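Local coordinates for SA0254 protein (Staphylococcus aureus subsp. aureus, PDB 2OOI), which is of unknown function but consists largely of a UTRA domain, probably the effector-binding part of a GntR-type transcriptional regulator, at residues 109-114 / 125-130; 119-124 / 148-153. One frame throughout, in Å; residues are numbered along the deposited sequence.

Contact 1. Residues 109-114 / 125-130; sequences DKLTSS and EPCLRY
Asp109 and Cys127 form a hydrogen-bonded pair of an antiparallel sheet, near the end of strand 99-110, which leads into helix 113-118. Asp109 N reaches Cys127 O at 3.2 Å, and Cys127 N returns to Asp109 O at 2.9 Å. The next pair, Lys110 with Pro126, is non-hydrogen-bonded; Leu111 N then bonds Glu125 O at 3.0 Å, but bent to 132° as the chains part.

Asp109 and Cys127 share a face of the sheet with Arg129. The Asp109 side chain lies against the Arg129 chain, Asp109 CB 3.5 Å from Arg129 CD. Asp109 OD2 takes a weak hydrogen bond from Arg129 NH1 at 3.3 Å within a salt bridge, the carboxylate and guanidinium planes standing 77° apart. A bend at chi3 (82°) brings the guanidinium round to this position, and Glu115 makes a second salt bridge with its NH2. Thr112 caps the helix that carries Glu115.

Leu111 tucks inward, Leu111 CD2 meeting Cys127 CB at 3.7 Å, with Val148 of the next strand packed against both. Lys110 points outward instead, and its amine pairs with Glu125 of the second subunit. Back on the arginine's face of the sheet, Cys127 SG sits 3.8 Å above the Arg129 guanidinium plane, displaced toward its rim.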
# COMPACT_ATOMS: atom_id res chain seq x y z
N ASP B 109 3.46 -8.33 7.59
CA ASP B 109 3.59 -9.60 8.34
C ASP B 109 5.07 -9.86 8.63
O ASP B 109 5.95 -9.06 8.25
CB ASP B 109 2.99 -10.75 7.51
CG ASP B 109 2.63 -12.00 8.35
OD1 ASP B 109 2.86 -12.06 9.59
OD2 ASP B 109 2.08 -12.97 7.76
N LYS B 110 5.34 -10.97 9.32
CA LYS B 110 6.67 -11.47 9.56
C LYS B 110 7.04 -12.44 8.45
O LYS B 110 6.18 -13.01 7.84
CB LYS B 110 6.70 -12.21 10.87
CG LYS B 110 6.46 -11.35 12.03
CD LYS B 110 6.85 -12.02 13.34
CE LYS B 110 6.21 -11.28 14.52
NZ LYS B 110 6.79 -11.69 15.83
N LEU B 111 8.34 -12.62 8.22
CA LEU B 111 8.83 -13.50 7.19
C LEU B 111 8.95 -14.96 7.67
O LEU B 111 9.27 -15.24 8.84
CB LEU B 111 10.22 -13.06 6.73
CG LEU B 111 10.38 -11.91 5.75
CD1 LEU B 111 11.84 -11.55 5.81
CD2 LEU B 111 9.94 -12.27 4.34
N THR B 112 8.73 -15.87 6.76
CA THR B 112 9.00 -17.25 7.06
C THR B 112 10.49 -17.42 6.86
O THR B 112 11.14 -16.59 6.21
CB THR B 112 8.25 -18.19 6.12
OG1 THR B 112 8.86 -18.14 4.82
CG2 THR B 112 6.73 -17.81 6.05
N SER B 113 11.04 -18.49 7.41
CA SER B 113 12.47 -18.78 7.25
C SER B 113 12.86 -18.99 5.78
O SER B 113 13.94 -18.57 5.36
CB SER B 113 12.84 -20.01 8.10
OG SER B 113 12.17 -21.16 7.63
N SER B 114 11.99 -19.58 4.98
CA SER B 114 12.36 -19.83 3.59
C SER B 114 12.26 -18.55 2.73
O SER B 114 13.06 -18.34 1.81
CB SER B 114 11.52 -20.93 2.99
OG SER B 114 10.19 -20.46 2.84
N GLU B 125 11.70 -11.21 10.43
CA GLU B 125 11.80 -9.80 10.08
C GLU B 125 10.65 -9.40 9.17
O GLU B 125 10.11 -10.23 8.44
CB GLU B 125 13.14 -9.51 9.41
CG GLU B 125 14.28 -9.37 10.39
CD GLU B 125 15.52 -8.88 9.74
OE1 GLU B 125 15.95 -9.50 8.73
OE2 GLU B 125 16.05 -7.87 10.24
N PRO B 126 10.29 -8.11 9.19
CA PRO B 126 9.08 -7.67 8.52
C PRO B 126 9.07 -7.84 6.99
O PRO B 126 10.13 -7.88 6.35
CB PRO B 126 9.01 -6.18 8.86
CG PRO B 126 9.95 -5.97 10.00
CD PRO B 126 11.00 -7.01 9.82
N CYS B 127 7.86 -7.95 6.42
CA CYS B 127 7.68 -7.93 4.96
C CYS B 127 6.33 -7.29 4.63
O CYS B 127 5.56 -7.00 5.54
CB CYS B 127 7.72 -9.35 4.39
SG CYS B 127 6.53 -10.49 5.19
N LEU B 128 6.08 -7.07 3.34
CA LEU B 128 4.75 -6.77 2.82
C LEU B 128 4.29 -7.99 2.05
O LEU B 128 4.99 -8.45 1.15
CB LEU B 128 4.77 -5.56 1.87
CG LEU B 128 3.41 -4.91 1.53
CD1 LEU B 128 2.83 -4.28 2.78
CD2 LEU B 128 3.51 -3.85 0.44
N ARG B 129 3.13 -8.52 2.41
CA ARG B 129 2.47 -9.59 1.64
C ARG B 129 1.40 -8.89 0.80
O ARG B 129 0.48 -8.27 1.34
CB ARG B 129 1.85 -10.68 2.51
CG ARG B 129 2.53 -10.90 3.83
CD ARG B 129 2.30 -12.26 4.46
NE ARG B 129 3.25 -13.16 3.83
CZ ARG B 129 4.29 -13.79 4.40
NH1 ARG B 129 4.56 -13.75 5.70
NH2 ARG B 129 5.06 -14.49 3.63
N TYR B 130 1.54 -8.99 -0.51
CA TYR B 130 0.76 -8.24 -1.48
C TYR B 130 0.13 -9.25 -2.43
O TYR B 130 0.78 -10.20 -2.84
CB TYR B 130 1.75 -7.33 -2.18
CG TYR B 130 1.31 -6.46 -3.32
CD1 TYR B 130 1.18 -5.08 -3.16
CD2 TYR B 130 1.14 -7.00 -4.60
CE1 TYR B 130 0.84 -4.26 -4.24
CE2 TYR B 130 0.81 -6.19 -5.69
CZ TYR B 130 0.67 -4.82 -5.50
OH TYR B 130 0.35 -4.03 -6.59

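Contact 2. Residues 119-124 / 148-153; sequences LQLSTG and VFHYRH
Leu121 drives its CD1 methyl onto the face of the His150 imidazole, a CH-pi contact with CD1 3.4 Å from the ring centroid and only 15° off the ring normal. CD2 of the same leucine lies further out, near CE1 and NE2 of the ring. The opposite face is also occupied: His153 ND1 stands 3.6 Å above the His150 plane, over its centre, which leaves the imidazole sandwiched between a leucine and a second histidine. With CG anti to the backbone N (chi1 -173°), the His150 ring swings out from the backbone to meet the loop.

The remaining apolar contact is looser: Leu121 CD1 touches the edge of the Tyr151 ring, 3.9 Å from Tyr151 CD2. Leu119 CD1 rests instead on backbone carbonyls, 4.1 Å from Val148 O and close to that of Phe149.

Among polar atoms, Leu119 O lies at the imidazole edge, 3.2 Å from His150 ND1. That carbonyl belongs to a helix end: Gln120, with positive phi (55°), closes helix 113-118 in a Schellman motif; the chain leaves the helix and Leu121 follows in the loop. Within 148-153, Arg152 NE donates to Tyr151 OH at 3.2 Å.

The contact thus seats the turn after helix 113-118 on strand 141-150 and the residues after it. Val62 of the neighbouring strand 61-71 touches both Leu119 and His150, and Pro126 of strand 126-136 packs against Tyr151.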
# COMPACT_ATOMS: atom_id res chain seq x y z
N LEU B 119 15.34 -13.64 0.43
CA LEU B 119 15.45 -12.19 0.41
C LEU B 119 16.69 -11.74 1.20
O LEU B 119 16.91 -10.53 1.38
CB LEU B 119 14.19 -11.54 1.00
CG LEU B 119 12.84 -11.74 0.29
CD1 LEU B 119 11.68 -11.26 1.15
CD2 LEU B 119 12.81 -11.03 -1.05
N GLN B 120 17.49 -12.69 1.67
CA GLN B 120 18.70 -12.34 2.44
C GLN B 120 18.41 -11.44 3.65
O GLN B 120 19.03 -10.37 3.81
CB GLN B 120 19.70 -11.68 1.52
CG GLN B 120 20.20 -12.59 0.44
CD GLN B 120 21.27 -11.91 -0.35
OE1 GLN B 120 22.46 -11.99 -0.01
NE2 GLN B 120 20.85 -11.15 -1.37
N LEU B 121 17.46 -11.90 4.46
CA LEU B 121 17.04 -11.27 5.71
C LEU B 121 16.90 -12.40 6.74
O LEU B 121 17.17 -13.55 6.41
CB LEU B 121 15.69 -10.55 5.50
CG LEU B 121 15.79 -9.25 4.66
CD1 LEU B 121 14.43 -8.68 4.16
CD2 LEU B 121 16.58 -8.18 5.44
N SER B 122 16.44 -12.08 7.95
CA SER B 122 16.27 -13.11 9.01
C SER B 122 14.82 -13.53 9.19
O SER B 122 13.91 -12.68 9.13
CB SER B 122 16.77 -12.56 10.34
OG SER B 122 18.01 -11.92 10.18
N THR B 123 14.60 -14.83 9.47
CA THR B 123 13.29 -15.32 9.90
C THR B 123 12.61 -14.35 10.86
O THR B 123 13.21 -13.95 11.87
CB THR B 123 13.36 -16.70 10.61
OG1 THR B 123 13.94 -17.67 9.74
CG2 THR B 123 11.96 -17.20 11.03
N GLY B 124 11.38 -13.97 10.54
CA GLY B 124 10.60 -13.13 11.44
C GLY B 124 10.72 -11.63 11.21
O GLY B 124 9.93 -10.86 11.73
N VAL B 148 5.87 -11.39 -1.87
CA VAL B 148 6.41 -10.97 -0.56
C VAL B 148 7.61 -10.06 -0.78
O VAL B 148 8.59 -10.43 -1.41
CB VAL B 148 6.54 -12.16 0.47
CG1 VAL B 148 7.17 -11.69 1.72
CG2 VAL B 148 5.27 -12.87 0.73
N PHE B 149 7.48 -8.82 -0.31
CA PHE B 149 8.47 -7.77 -0.53
C PHE B 149 9.54 -7.72 0.55
O PHE B 149 9.30 -7.94 1.74
CB PHE B 149 7.79 -6.41 -0.58
CG PHE B 149 7.03 -6.15 -1.85
CD1 PHE B 149 5.67 -6.36 -1.93
CD2 PHE B 149 7.68 -5.67 -2.98
CE1 PHE B 149 4.97 -6.11 -3.11
CE2 PHE B 149 7.00 -5.42 -4.15
CZ PHE B 149 5.64 -5.63 -4.21
N HIS B 150 10.76 -7.44 0.10
CA HIS B 150 11.88 -7.08 0.96
C HIS B 150 11.56 -5.75 1.64
O HIS B 150 11.32 -4.77 0.95
CB HIS B 150 13.14 -6.95 0.10
CG HIS B 150 14.39 -6.76 0.90
ND1 HIS B 150 15.37 -7.73 0.99
CD2 HIS B 150 14.81 -5.72 1.66
CE1 HIS B 150 16.34 -7.29 1.77
NE2 HIS B 150 16.02 -6.08 2.20
N TYR B 151 11.56 -5.69 2.96
CA TYR B 151 11.03 -4.51 3.63
C TYR B 151 11.88 -3.25 3.53
O TYR B 151 11.33 -2.15 3.65
CB TYR B 151 10.67 -4.80 5.07
CG TYR B 151 11.80 -4.72 6.04
CD1 TYR B 151 11.94 -3.62 6.86
CD2 TYR B 151 12.72 -5.75 6.16
CE1 TYR B 151 12.98 -3.54 7.76
CE2 TYR B 151 13.74 -5.69 7.06
CZ TYR B 151 13.87 -4.57 7.85
OH TYR B 151 14.89 -4.48 8.76
N ARG B 152 13.19 -3.39 3.34
CA ARG B 152 14.08 -2.23 3.16
C ARG B 152 14.12 -1.75 1.72
O ARG B 152 14.12 -0.55 1.47
CB ARG B 152 15.51 -2.54 3.61
CG ARG B 152 15.68 -2.76 5.11
CD ARG B 152 17.16 -3.09 5.51
NE ARG B 152 17.25 -3.31 6.96
CZ ARG B 152 18.34 -3.68 7.66
NH1 ARG B 152 19.56 -3.83 7.09
NH2 ARG B 152 18.23 -3.88 8.98
N HIS B 153 14.12 -2.67 0.77
CA HIS B 153 14.36 -2.32 -0.61
C HIS B 153 13.08 -1.85 -1.29
O HIS B 153 13.17 -1.25 -2.35
CB HIS B 153 14.92 -3.52 -1.39
CG HIS B 153 16.31 -3.92 -0.99
ND1 HIS B 153 16.90 -5.09 -1.40
CD2 HIS B 153 17.20 -3.32 -0.16
CE1 HIS B 153 18.10 -5.19 -0.87
NE2 HIS B 153 18.31 -4.13 -0.11

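Contact 1 joins the two ends of one excursion, and contact 2 fastens the loop in between: the chain leaves edge strand 99-110, makes helix 113-118 and its following loop, and re-enters the sheet as strand 126-136. Contact 1 closes that excursion with strand ladder bonds and, on its partly exposed side, ion pairs, including reciprocal Lys110-Glu125 salt bridges to the second subunit. Contact 2 is the more buried and almost wholly apolar and aromatic, clamping the loop onto strand 141-150. They meet directly: Leu128 O and Phe149 N, 2.9 Å apart, probably bond the neighbouring strands, and Leu111 O probably accepts a bond from Gly124 N, 3.0 Å away, within the loop region.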